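Local coordinates for xylose isomerase domain protein TIM barrel (PDB 3TVA) that binds a magnesium ion and is probably an isomerase, built on the TIM barrel of the xylose isomerase-like family, at residues 155-160 with 165-170; 187-190 with 195-198; 80-85 with 123-128. All coordinates share one frame; numbering follows the deposited sequence.

Contact 1 (155-160 with 165-170); sequences VHLETG and DHLLEF. With MG (magnesium ion), chain C.
A single methyl group, Leu-157 CD1, makes both close contacts between strand and helix. It meets the Phe-170 ring at its edge, in the ring plane, 4.0 Å from Phe-170 CE2, and lies 4.2 Å from Leu-167 CD1. The Leu-157 and Phe-170 side chains cross at about a right angle. With Phe-170 CG anti to the backbone N (chi1 178°), the ring reaches out from the helix to the Leu-157 methyl, and Tyr-134, Leu-137 and Thr-141 of helix 132-149 also touch it. Strand 154-158 and helix 164-174 are the first two elements of a beta-alpha-beta unit completed by strand 179-183, so this is the helix-on-barrel layer of a TIM barrel. One residue on from Leu-157, Glu-158 points to the barrel mouth and binds the magnesium ion through OE2 at 2.4 Å, together with Asp-184, His-211 and Glu-259. Its chain is bent at chi2 (76°), and the carboxylate is one-sided: Glu-158 OE1 stays 3.5 Å from the metal and is hydrogen-bonded to Asn-182 instead, a second-shell bond that limits its rotation.

Contact 2 (187-190 with 195-198); sequences NMIL and NPIE
The puckered pyrrolidine ring of Pro-196 is met by two residues of helix 185-190, both on the same side of its mean plane. The selenium of Met-188, present as selenomethionine, stands above the CA end of the ring, with SE 4.1 Å from Pro-196 CA; the residue has two conformers, so this touch is the less certain. Ile-189 comes in obliquely at the far end, where its CG1 lies 4.1 Å from Pro-196 CG and its CD1 is equally close. The one flat group here, the Asn-195 amide, belongs to a side chain that starts away from 187-190. Its OD1 receives Glu-198 N at 3.2 Å in the carbonyl plane, on a lone pair (N-H...O 165°), and more weakly Ile-197 N. Asn-195 is thus the N-cap of helix 196-203, and its torsion chi1 of -173° carries the amide back over the first turn. A short turn joins the two helices, an excursion after strand 179-183; Asp-184, the magnesium ligand just past that strand, accepts through OD1 from Asn-187 N. Ile-189 also packs on Ala-215, Trp-217 and Val-238. The chemistry divides: proline, having no backbone N-H, starts the helix without a donor to satisfy and gives its carbons to the buried joint, while Glu-198 N is held by the Asn-195 cap, and Ile-197 N only weakly.

Contact 3 (80-85 with 123-128); sequences ADIPTT and IGFVPE
Van der Waals contact links Phe-125 to helix 82-88. The end of its ring fits beside the first turn: Phe-125 CE2 is 3.6 Å from Thr-85 CG2, and Phe-125 CZ is 4.2 Å from Ile-82 CG2. These distances hold for one of two Phe-125 conformers and are that much less certain. Both side chains cross the phenyl group at about a right angle, and the Thr-85 methyl approaches the ring obliquely. The hydrogen bonds at the helix start lie within 80-85. Asp-81 is the N-cap; its OD1 accepts from Thr-84 N at 2.8 Å and, from above the carboxylate plane, from Thr-84 OG1 at 2.7 Å. Asp-81 O accepts from the backbone N of Thr-85 too. Thr-85 OG1 adds a second bond to Asp-81 O, 2.8 Å long, which probably holds chi1 near -57°, with CG2 anti to the backbone N and turned to Phe-125. Replacing Thr-85 with a serine removes the methyl and would probably open a gap beside Phe-125 CE2, leaving the ring freer to turn. The contact joins segments that follow strands 66-71 and 118-121, the loop layer over the C-terminal mouth of a TIM barrel, with Thr-85 about 10 Å from metal ligand Glu-158, side chain to side chain.

How the contacts relate
All three contacts are buried, but their centres sit progressively farther out, about 12, 14 and 16 Å from the centre of the chain. Contact 1 belongs to the barrel wall; contacts 2 and 3 lie in excursions above the mouth. Each interface is apolar: leucine on leucine and phenyl edge, selenium and isoleucine on proline, threonine methyl and isoleucine on phenyl. Polar bonds gather at the metal site in contact 1 and at helix starts in contacts 2 and 3, whose segments include the N-caps Asn-195 and Asp-81. None shares a helix or strand with another, yet Thr-159 O accepts from Asn-187 ND2, and His-166 NE2, in one of its two conformers, probably bonds Val-126 O. Contacts 2 and 3 barely meet, at Leu-190 and Ile-82.

Contact 1 (155-160 with 165-170)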
ATOM      1  N   VAL A 155      -9.515   2.377   6.278  1.00 17.89           N
ATOM      2  CA  VAL A 155      -8.068   2.206   6.433  1.00 15.18           C
ATOM      3  C   VAL A 155      -7.640   0.869   5.805  1.00 16.02           C
ATOM      4  O   VAL A 155      -8.204  -0.186   6.122  1.00 16.17           O
ATOM      5  CB  VAL A 155      -7.663   2.211   7.912  1.00 13.84           C
ATOM      6  CG1 VAL A 155      -6.164   1.976   8.057  1.00 15.97           C
ATOM      7  CG2 VAL A 155      -8.079   3.532   8.571  1.00 17.44           C
ATOM      8  N   HIS A 156      -6.661   0.924   4.905  1.00 13.11           N
ATOM      9  CA  HIS A 156      -6.158  -0.267   4.217  1.00 14.99           C
ATOM     10  C   HIS A 156      -4.767  -0.621   4.746  1.00 20.03           C
ATOM     11  O   HIS A 156      -3.804   0.146   4.560  1.00 17.04           O
ATOM     12  CB  HIS A 156      -6.061  -0.007   2.706  1.00 12.55           C
ATOM     13  CG  HIS A 156      -7.368   0.314   2.043  1.00  9.83           C
ATOM     14  ND1 HIS A 156      -7.472   0.532   0.681  1.00 14.79           N
ATOM     15  CD2 HIS A 156      -8.621   0.449   2.539  1.00 11.36           C
ATOM     16  CE1 HIS A 156      -8.729   0.803   0.374  1.00 12.03           C
ATOM     17  NE2 HIS A 156      -9.448   0.758   1.484  1.00 13.28           N
ATOM     18  N   LEU A 157      -4.649  -1.772   5.405  1.00 16.75           N
ATOM     19  CA  LEU A 157      -3.350  -2.222   5.908  1.00 14.77           C
ATOM     20  C   LEU A 157      -2.515  -2.737   4.761  1.00 16.58           C
ATOM     21  O   LEU A 157      -2.944  -3.601   3.997  1.00 18.63           O
ATOM     22  CB  LEU A 157      -3.511  -3.340   6.949  1.00 14.61           C
ATOM     23  CG  LEU A 157      -4.311  -2.953   8.185  1.00 17.16           C
ATOM     24  CD1 LEU A 157      -4.540  -4.147   9.130  1.00 19.77           C
ATOM     25  CD2 LEU A 157      -3.604  -1.804   8.913  1.00 16.31           C
ATOM     26  N   GLU A 158      -1.317  -2.199   4.629  1.00 13.45           N
ATOM     27  CA  GLU A 158      -0.383  -2.666   3.626  1.00 14.65           C
ATOM     28  C   GLU A 158       0.183  -4.036   4.046  1.00 18.69           C
ATOM     29  O   GLU A 158       0.458  -4.250   5.223  1.00 18.91           O
ATOM     30  CB  GLU A 158       0.724  -1.634   3.496  1.00 18.62           C
ATOM     31  CG  GLU A 158       1.895  -2.105   2.724  1.00 26.90           C
ATOM     32  CD  GLU A 158       1.640  -2.135   1.235  1.00 32.25           C
ATOM     33  OE1 GLU A 158       0.550  -1.763   0.751  1.00 33.56           O
ATOM     34  OE2 GLU A 158       2.562  -2.557   0.552  1.00 36.06           O
ATOM     35  N   THR A 159       0.326  -4.961   3.099  1.00 20.42           N
ATOM     36  CA  THR A 159       0.888  -6.283   3.388  1.00 23.71           C
ATOM     37  C   THR A 159       2.271  -6.184   4.010  1.00 24.98           C
ATOM     38  O   THR A 159       3.188  -5.599   3.419  1.00 23.56           O
ATOM     39  CB  THR A 159       1.113  -7.106   2.110  1.00 27.03           C
ATOM     40  OG1 THR A 159      -0.085  -7.169   1.349  1.00 22.46           O
ATOM     41  CG2 THR A 159       1.537  -8.498   2.474  1.00 31.67           C
ATOM     42  N   GLY A 160       2.405  -6.799   5.184  1.00 28.31           N
ATOM     43  CA  GLY A 160       3.592  -6.728   6.023  1.00 30.34           C
ATOM     44  C   GLY A 160       4.391  -8.015   6.091  1.00 30.65           C
ATOM     45  O   GLY A 160       4.401  -8.832   5.163  1.00 30.38           O
ATOM     46  N   ASP A 165      -2.302 -15.814   8.266  1.00 23.26           N
ATOM     47  CA  ASP A 165      -3.061 -16.230   9.444  1.00 23.17           C
ATOM     48  C   ASP A 165      -3.019 -15.183  10.585  1.00 24.83           C
ATOM     49  O   ASP A 165      -4.052 -14.884  11.197  1.00 22.02           O
ATOM     50  CB  ASP A 165      -2.565 -17.592   9.958  1.00 33.38           C
ATOM     51  CG  ASP A 165      -2.984 -18.764   9.049  1.00 43.80           C
ATOM     52  OD1 ASP A 165      -3.949 -18.629   8.261  1.00 40.21           O
ATOM     53  OD2 ASP A 165      -2.342 -19.832   9.131  1.00 50.48           O
ATOM     54  N   HIS A 166      -1.830 -14.638  10.850  0.59 22.11           N
ATOM     55  CA  HIS A 166      -1.614 -13.652  11.917  0.59 21.87           C
ATOM     56  C   HIS A 166      -2.361 -12.363  11.575  0.59 21.98           C
ATOM     57  O   HIS A 166      -3.007 -11.757  12.427  0.59 23.33           O
ATOM     58  CB  HIS A 166      -0.105 -13.382  12.060  0.59 22.37           C
ATOM     59  CG  HIS A 166       0.294 -12.642  13.305  0.59 24.59           C
ATOM     60  ND1 HIS A 166      -0.514 -12.536  14.418  0.59 27.15           N
ATOM     61  CD2 HIS A 166       1.438 -11.982  13.611  0.59 26.91           C
ATOM     62  CE1 HIS A 166       0.113 -11.839  15.352  0.59 24.09           C
ATOM     63  NE2 HIS A 166       1.296 -11.487  14.884  0.59 26.74           N
ATOM     64  N   LEU A 167      -2.278 -11.957  10.312  1.00 20.95           N
ATOM     65  CA  LEU A 167      -2.974 -10.770   9.829  1.00 22.60           C
ATOM     66  C   LEU A 167      -4.498 -10.908   9.961  1.00 23.22           C
ATOM     67  O   LEU A 167      -5.186  -9.979  10.383  1.00 22.81           O
ATOM     68  CB  LEU A 167      -2.613 -10.505   8.368  1.00 23.62           C
ATOM     69  CG  LEU A 167      -3.349  -9.338   7.696  1.00 23.31           C
ATOM     70  CD1 LEU A 167      -3.069  -8.015   8.400  1.00 19.15           C
ATOM     71  CD2 LEU A 167      -2.953  -9.250   6.228  1.00 26.25           C
ATOM     72  N   LEU A 168      -5.021 -12.069   9.596  1.00 21.28           N
ATOM     73  CA  LEU A 168      -6.446 -12.332   9.750  1.00 18.21           C
ATOM     74  C   LEU A 168      -6.864 -12.240  11.225  1.00 22.57           C
ATOM     75  O   LEU A 168      -7.917 -11.688  11.565  1.00 21.88           O
ATOM     76  CB  LEU A 168      -6.787 -13.730   9.230  1.00 19.33           C
ATOM     77  CG  LEU A 168      -6.912 -13.944   7.720  1.00 26.25           C
ATOM     78  CD1 LEU A 168      -6.934 -15.449   7.400  1.00 28.09           C
ATOM     79  CD2 LEU A 168      -8.170 -13.265   7.182  1.00 21.72           C
ATOM     80  N   GLU A 169      -6.039 -12.811  12.093  1.00 19.53           N
ATOM     81  CA  GLU A 169      -6.287 -12.770  13.517  1.00 21.82           C
ATOM     82  C   GLU A 169      -6.361 -11.307  14.013  1.00 18.70           C
ATOM     83  O   GLU A 169      -7.245 -10.952  14.798  1.00 17.20           O
ATOM     84  CB  GLU A 169      -5.177 -13.528  14.251  1.00 22.91           C
ATOM     85  CG  GLU A 169      -5.455 -13.719  15.730  1.00 35.68           C
ATOM     86  CD  GLU A 169      -4.261 -14.264  16.509  1.00 42.16           C
ATOM     87  OE1 GLU A 169      -3.122 -14.245  15.983  1.00 45.61           O
ATOM     88  OE2 GLU A 169      -4.470 -14.712  17.654  1.00 43.28           O
ATOM     89  N   PHE A 170      -5.449 -10.466  13.529  1.00 14.74           N
ATOM     90  CA  PHE A 170      -5.396  -9.061  13.949  1.00 17.21           C
ATOM     91  C   PHE A 170      -6.637  -8.342  13.470  1.00 16.68           C
ATOM     92  O   PHE A 170      -7.279  -7.606  14.228  1.00 17.95           O
ATOM     93  CB  PHE A 170      -4.139  -8.367  13.392  1.00 12.25           C
ATOM     94  CG  PHE A 170      -4.038  -6.907  13.743  1.00 15.22           C
ATOM     95  CD1 PHE A 170      -3.836  -6.507  15.058  1.00 15.57           C
ATOM     96  CD2 PHE A 170      -4.117  -5.933  12.749  1.00 18.96           C
ATOM     97  CE1 PHE A 170      -3.727  -5.156  15.396  1.00 17.80           C
ATOM     98  CE2 PHE A 170      -4.009  -4.583  13.066  1.00 17.99           C
ATOM     99  CZ  PHE A 170      -3.815  -4.189  14.394  1.00 20.90           C
TER
HETATM  100 MG    MG C 291       3.162  -1.690  -1.640  1.00  7.92          MG

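Contact 2 (187-190 with 195-198)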
ATOM      1  N   ASN A 187       5.710  -7.771  -1.358  1.00 18.11           N
ATOM      2  CA  ASN A 187       6.152  -7.605   0.030  1.00 18.76           C
ATOM      3  C   ASN A 187       6.376  -8.934   0.742  1.00 20.86           C
ATOM      4  O   ASN A 187       7.329  -9.085   1.493  1.00 24.42           O
ATOM      5  CB  ASN A 187       5.190  -6.722   0.846  1.00 14.62           C
ATOM      6  CG  ASN A 187       5.236  -5.250   0.416  1.00 20.73           C
ATOM      7  OD1 ASN A 187       6.079  -4.854  -0.390  1.00 21.41           O
ATOM      8  ND2 ASN A 187       4.342  -4.435   0.974  1.00 16.25           N
HETATM    9  N   MSE A 188       5.508  -9.905   0.497  0.70 22.06           N
HETATM   10  CA  MSE A 188       5.665 -11.186   1.173  0.70 23.22           C
HETATM   11  C   MSE A 188       6.858 -11.976   0.667  0.70 21.87           C
HETATM   12  O   MSE A 188       7.420 -12.795   1.393  0.70 24.02           O
HETATM   13  CB  MSE A 188       4.404 -12.007   1.056  0.70 21.70           C
HETATM   14  CG  MSE A 188       3.258 -11.394   1.819  0.70 27.47           C
HETATM   15 SE   MSE A 188       1.880 -12.730   1.863  0.70 46.18          SE
HETATM   16  CE  MSE A 188       2.684 -13.978   3.149  0.70 30.10           C
ATOM     17  N   ILE A 189       7.245 -11.727  -0.578  1.00 20.45           N
ATOM     18  CA  ILE A 189       8.471 -12.300  -1.100  1.00 19.32           C
ATOM     19  C   ILE A 189       9.688 -11.579  -0.535  1.00 24.78           C
ATOM     20  O   ILE A 189      10.697 -12.205  -0.207  1.00 25.50           O
ATOM     21  CB  ILE A 189       8.470 -12.280  -2.634  1.00 19.54           C
ATOM     22  CG1 ILE A 189       7.345 -13.184  -3.144  1.00 17.91           C
ATOM     23  CG2 ILE A 189       9.813 -12.725  -3.170  1.00 19.50           C
ATOM     24  CD1 ILE A 189       7.252 -13.279  -4.650  1.00 21.27           C
ATOM     25  N   LEU A 190       9.585 -10.259  -0.413  1.00 24.54           N
ATOM     26  CA  LEU A 190      10.686  -9.462   0.116  1.00 23.66           C
ATOM     27  C   LEU A 190      10.980  -9.850   1.567  1.00 22.20           C
ATOM     28  O   LEU A 190      12.136 -10.090   1.927  1.00 24.44           O
ATOM     29  CB  LEU A 190      10.381  -7.966  -0.027  1.00 23.18           C
ATOM     30  CG  LEU A 190      10.367  -7.441  -1.467  1.00 25.39           C
ATOM     31  CD1 LEU A 190       9.811  -6.020  -1.524  1.00 27.53           C
ATOM     32  CD2 LEU A 190      11.780  -7.483  -2.077  1.00 26.15           C
ATOM     33  N   ASN A 195       4.008 -17.814   0.421  1.00 26.44           N
ATOM     34  CA  ASN A 195       3.539 -17.629  -0.946  1.00 24.59           C
ATOM     35  C   ASN A 195       2.416 -16.616  -1.020  1.00 24.03           C
ATOM     36  O   ASN A 195       1.377 -16.786  -0.381  1.00 26.30           O
ATOM     37  CB  ASN A 195       3.083 -18.939  -1.593  1.00 32.88           C
ATOM     38  CG  ASN A 195       2.756 -18.760  -3.077  1.00 39.84           C
ATOM     39  OD1 ASN A 195       1.614 -18.448  -3.454  1.00 38.26           O
ATOM     40  ND2 ASN A 195       3.773 -18.920  -3.926  1.00 41.50           N
ATOM     41  N   PRO A 196       2.626 -15.560  -1.813  1.00 21.93           N
ATOM     42  CA  PRO A 196       1.704 -14.427  -1.904  1.00 19.10           C
ATOM     43  C   PRO A 196       0.340 -14.766  -2.532  1.00 20.46           C
ATOM     44  O   PRO A 196      -0.657 -14.215  -2.077  1.00 18.02           O
ATOM     45  CB  PRO A 196       2.471 -13.418  -2.764  1.00 20.30           C
ATOM     46  CG  PRO A 196       3.440 -14.254  -3.564  1.00 21.76           C
ATOM     47  CD  PRO A 196       3.838 -15.364  -2.632  1.00 20.55           C
ATOM     48  N   ILE A 197       0.279 -15.647  -3.528  1.00 18.30           N
ATOM     49  CA  ILE A 197      -1.027 -15.984  -4.105  1.00 17.27           C
ATOM     50  C   ILE A 197      -1.884 -16.778  -3.106  1.00 20.64           C
ATOM     51  O   ILE A 197      -3.084 -16.541  -2.996  1.00 21.61           O
ATOM     52  CB  ILE A 197      -0.931 -16.744  -5.448  1.00 18.82           C
ATOM     53  CG1 ILE A 197       0.077 -16.078  -6.398  1.00 26.68           C
ATOM     54  CG2 ILE A 197      -2.318 -16.825  -6.115  1.00 19.17           C
ATOM     55  CD1 ILE A 197      -0.112 -14.587  -6.551  1.00 30.48           C
ATOM     56  N   GLU A 198      -1.270 -17.700  -2.364  1.00 18.48           N
ATOM     57  CA  GLU A 198      -1.986 -18.405  -1.295  1.00 22.68           C
ATOM     58  C   GLU A 198      -2.480 -17.450  -0.200  1.00 21.33           C
ATOM     59  O   GLU A 198      -3.572 -17.621   0.335  1.00 18.15           O
ATOM     60  CB  GLU A 198      -1.114 -19.491  -0.672  1.00 28.89           C
ATOM     61  CG  GLU A 198      -0.778 -20.624  -1.633  1.00 38.43           C
ATOM     62  CD  GLU A 198       0.318 -21.546  -1.111  1.00 50.41           C
ATOM     63  OE1 GLU A 198       0.556 -21.569   0.119  1.00 54.45           O
ATOM     64  OE2 GLU A 198       0.945 -22.249  -1.939  1.00 52.82           O
TER

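Contact 3 (80-85 with 123-128)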
ATOM      1  N   ALA A  80      16.146  -0.341   6.015  1.00 28.00           N
ATOM      2  CA  ALA A  80      17.520  -0.765   5.708  1.00 28.40           C
ATOM      3  C   ALA A  80      17.715  -2.271   5.735  1.00 29.86           C
ATOM      4  O   ALA A  80      18.390  -2.830   4.876  1.00 30.55           O
ATOM      5  CB  ALA A  80      18.519  -0.108   6.670  1.00 27.03           C
ATOM      6  N   ASP A  81      17.143  -2.927   6.733  1.00 26.05           N
ATOM      7  CA  ASP A  81      17.135  -4.379   6.741  1.00 28.15           C
ATOM      8  C   ASP A  81      15.897  -4.847   7.486  1.00 27.50           C
ATOM      9  O   ASP A  81      15.115  -4.016   7.976  1.00 27.17           O
ATOM     10  CB  ASP A  81      18.451  -4.980   7.304  1.00 24.90           C
ATOM     11  CG  ASP A  81      18.767  -4.525   8.728  1.00 33.59           C
ATOM     12  OD1 ASP A  81      17.840  -4.253   9.522  1.00 30.55           O
ATOM     13  OD2 ASP A  81      19.968  -4.452   9.065  1.00 40.61           O
ATOM     14  N   ILE A  82      15.702  -6.160   7.566  1.00 26.18           N
ATOM     15  CA  ILE A  82      14.476  -6.686   8.178  1.00 22.53           C
ATOM     16  C   ILE A  82      14.340  -6.334   9.681  1.00 27.26           C
ATOM     17  O   ILE A  82      13.300  -5.816  10.089  1.00 23.36           O
ATOM     18  CB  ILE A  82      14.212  -8.170   7.802  1.00 24.30           C
ATOM     19  CG1 ILE A  82      13.962  -8.250   6.286  1.00 24.52           C
ATOM     20  CG2 ILE A  82      12.997  -8.742   8.582  1.00 23.96           C
ATOM     21  CD1 ILE A  82      13.781  -9.651   5.711  1.00 25.17           C
ATOM     22  N   PRO A  83      15.401  -6.547  10.489  1.00 28.52           N
ATOM     23  CA  PRO A  83      15.310  -6.142  11.902  1.00 26.84           C
ATOM     24  C   PRO A  83      15.085  -4.642  12.120  1.00 26.96           C
ATOM     25  O   PRO A  83      14.422  -4.268  13.084  1.00 25.48           O
ATOM     26  CB  PRO A  83      16.683  -6.537  12.471  1.00 30.64           C
ATOM     27  CG  PRO A  83      17.148  -7.653  11.585  1.00 32.66           C
ATOM     28  CD  PRO A  83      16.635  -7.311  10.214  1.00 28.68           C
ATOM     29  N   THR A  84      15.643  -3.799  11.259  1.00 24.47           N
ATOM     30  CA  THR A  84      15.507  -2.353  11.423  1.00 22.40           C
ATOM     31  C   THR A  84      14.078  -1.943  11.107  1.00 25.62           C
ATOM     32  O   THR A  84      13.523  -1.021  11.724  1.00 23.48           O
ATOM     33  CB  THR A  84      16.520  -1.597  10.523  1.00 24.13           C
ATOM     34  OG1 THR A  84      17.847  -1.922  10.959  1.00 23.86           O
ATOM     35  CG2 THR A  84      16.339  -0.083  10.592  1.00 22.32           C
ATOM     36  N   THR A  85      13.484  -2.638  10.138  1.00 23.72           N
ATOM     37  CA  THR A  85      12.099  -2.394   9.782  1.00 22.92           C
ATOM     38  C   THR A  85      11.213  -2.668  10.991  1.00 24.49           C
ATOM     39  O   THR A  85      10.393  -1.824  11.367  1.00 21.71           O
ATOM     40  CB  THR A  85      11.654  -3.283   8.597  1.00 24.46           C
ATOM     41  OG1 THR A  85      12.518  -3.041   7.479  1.00 25.44           O
ATOM     42  CG2 THR A  85      10.220  -2.952   8.194  1.00 22.26           C
ATOM     43  N   ILE A 123       1.469  -0.936   9.131  1.00 17.84           N
ATOM     44  CA  ILE A 123       1.306  -0.738  10.568  1.00 19.56           C
ATOM     45  C   ILE A 123       2.542  -1.161  11.382  1.00 20.00           C
ATOM     46  O   ILE A 123       2.710  -0.745  12.529  1.00 21.71           O
ATOM     47  CB  ILE A 123       0.003  -1.394  11.092  1.00 16.59           C
ATOM     48  CG1 ILE A 123      -0.489  -0.674  12.350  1.00 19.58           C
ATOM     49  CG2 ILE A 123       0.181  -2.891  11.289  1.00 14.72           C
ATOM     50  CD1 ILE A 123      -1.870  -1.144  12.847  1.00 23.92           C
ATOM     51  N   GLY A 124       3.429  -1.938  10.766  1.00 18.58           N
ATOM     52  CA  GLY A 124       4.631  -2.420  11.440  1.00 17.96           C
ATOM     53  C   GLY A 124       4.527  -3.887  11.795  1.00 18.93           C
ATOM     54  O   GLY A 124       3.573  -4.559  11.378  1.00 16.33           O
ATOM     55  N   PHE A 125       5.459  -4.401  12.594  0.60 18.54           N
ATOM     56  CA  PHE A 125       5.492  -5.847  12.798  0.60 19.79           C
ATOM     57  C   PHE A 125       4.574  -6.183  13.962  0.60 20.81           C
ATOM     58  O   PHE A 125       4.917  -5.980  15.120  0.60 20.58           O
ATOM     59  CB  PHE A 125       6.923  -6.309  13.117  0.60 20.01           C
ATOM     60  CG  PHE A 125       7.788  -6.527  11.894  0.60 23.36           C
ATOM     61  CD1 PHE A 125       8.541  -7.689  11.758  0.60 26.19           C
ATOM     62  CD2 PHE A 125       7.848  -5.574  10.880  0.60 18.94           C
ATOM     63  CE1 PHE A 125       9.343  -7.891  10.642  0.60 24.81           C
ATOM     64  CE2 PHE A 125       8.630  -5.778   9.761  0.60 16.61           C
ATOM     65  CZ  PHE A 125       9.384  -6.934   9.642  0.60 19.49           C
ATOM     66  N   VAL A 126       3.424  -6.762  13.628  1.00 22.86           N
ATOM     67  CA  VAL A 126       2.352  -7.019  14.585  1.00 21.77           C
ATOM     68  C   VAL A 126       2.815  -8.092  15.569  1.00 20.78           C
ATOM     69  O   VAL A 126       3.218  -9.176  15.158  1.00 24.38           O
ATOM     70  CB  VAL A 126       1.048  -7.480  13.878  1.00 22.38           C
ATOM     71  CG1 VAL A 126      -0.014  -7.927  14.909  1.00 21.69           C
ATOM     72  CG2 VAL A 126       0.510  -6.379  12.976  1.00 19.09           C
ATOM     73  N   PRO A 127       2.791  -7.774  16.869  1.00 23.61           N
ATOM     74  CA  PRO A 127       3.210  -8.679  17.951  1.00 28.56           C
ATOM     75  C   PRO A 127       2.328  -9.925  18.021  1.00 31.99           C
ATOM     76  O   PRO A 127       1.203  -9.896  17.522  1.00 28.44           O
ATOM     77  CB  PRO A 127       2.972  -7.848  19.215  1.00 27.62           C
ATOM     78  CG  PRO A 127       2.870  -6.443  18.762  1.00 28.05           C
ATOM     79  CD  PRO A 127       2.316  -6.481  17.381  1.00 21.82           C
ATOM     80  N   GLU A 128       2.838 -10.993  18.628  1.00 40.24           N
ATOM     81  CA  GLU A 128       2.039 -12.176  18.938  1.00 45.03           C
ATOM     82  C   GLU A 128       0.846 -11.743  19.772  1.00 38.19           C
ATOM     83  O   GLU A 128       0.969 -10.848  20.604  1.00 34.02           O
ATOM     84  CB  GLU A 128       2.862 -13.180  19.742  1.00 57.03           C
ATOM     85  CG  GLU A 128       3.818 -14.042  18.937  1.00 69.74           C
ATOM     86  CD  GLU A 128       4.569 -15.049  19.816  1.00 83.24           C
ATOM     87  OE1 GLU A 128       3.996 -15.503  20.836  1.00 87.69           O
ATOM     88  OE2 GLU A 128       5.734 -15.380  19.492  1.00 85.72           O
TER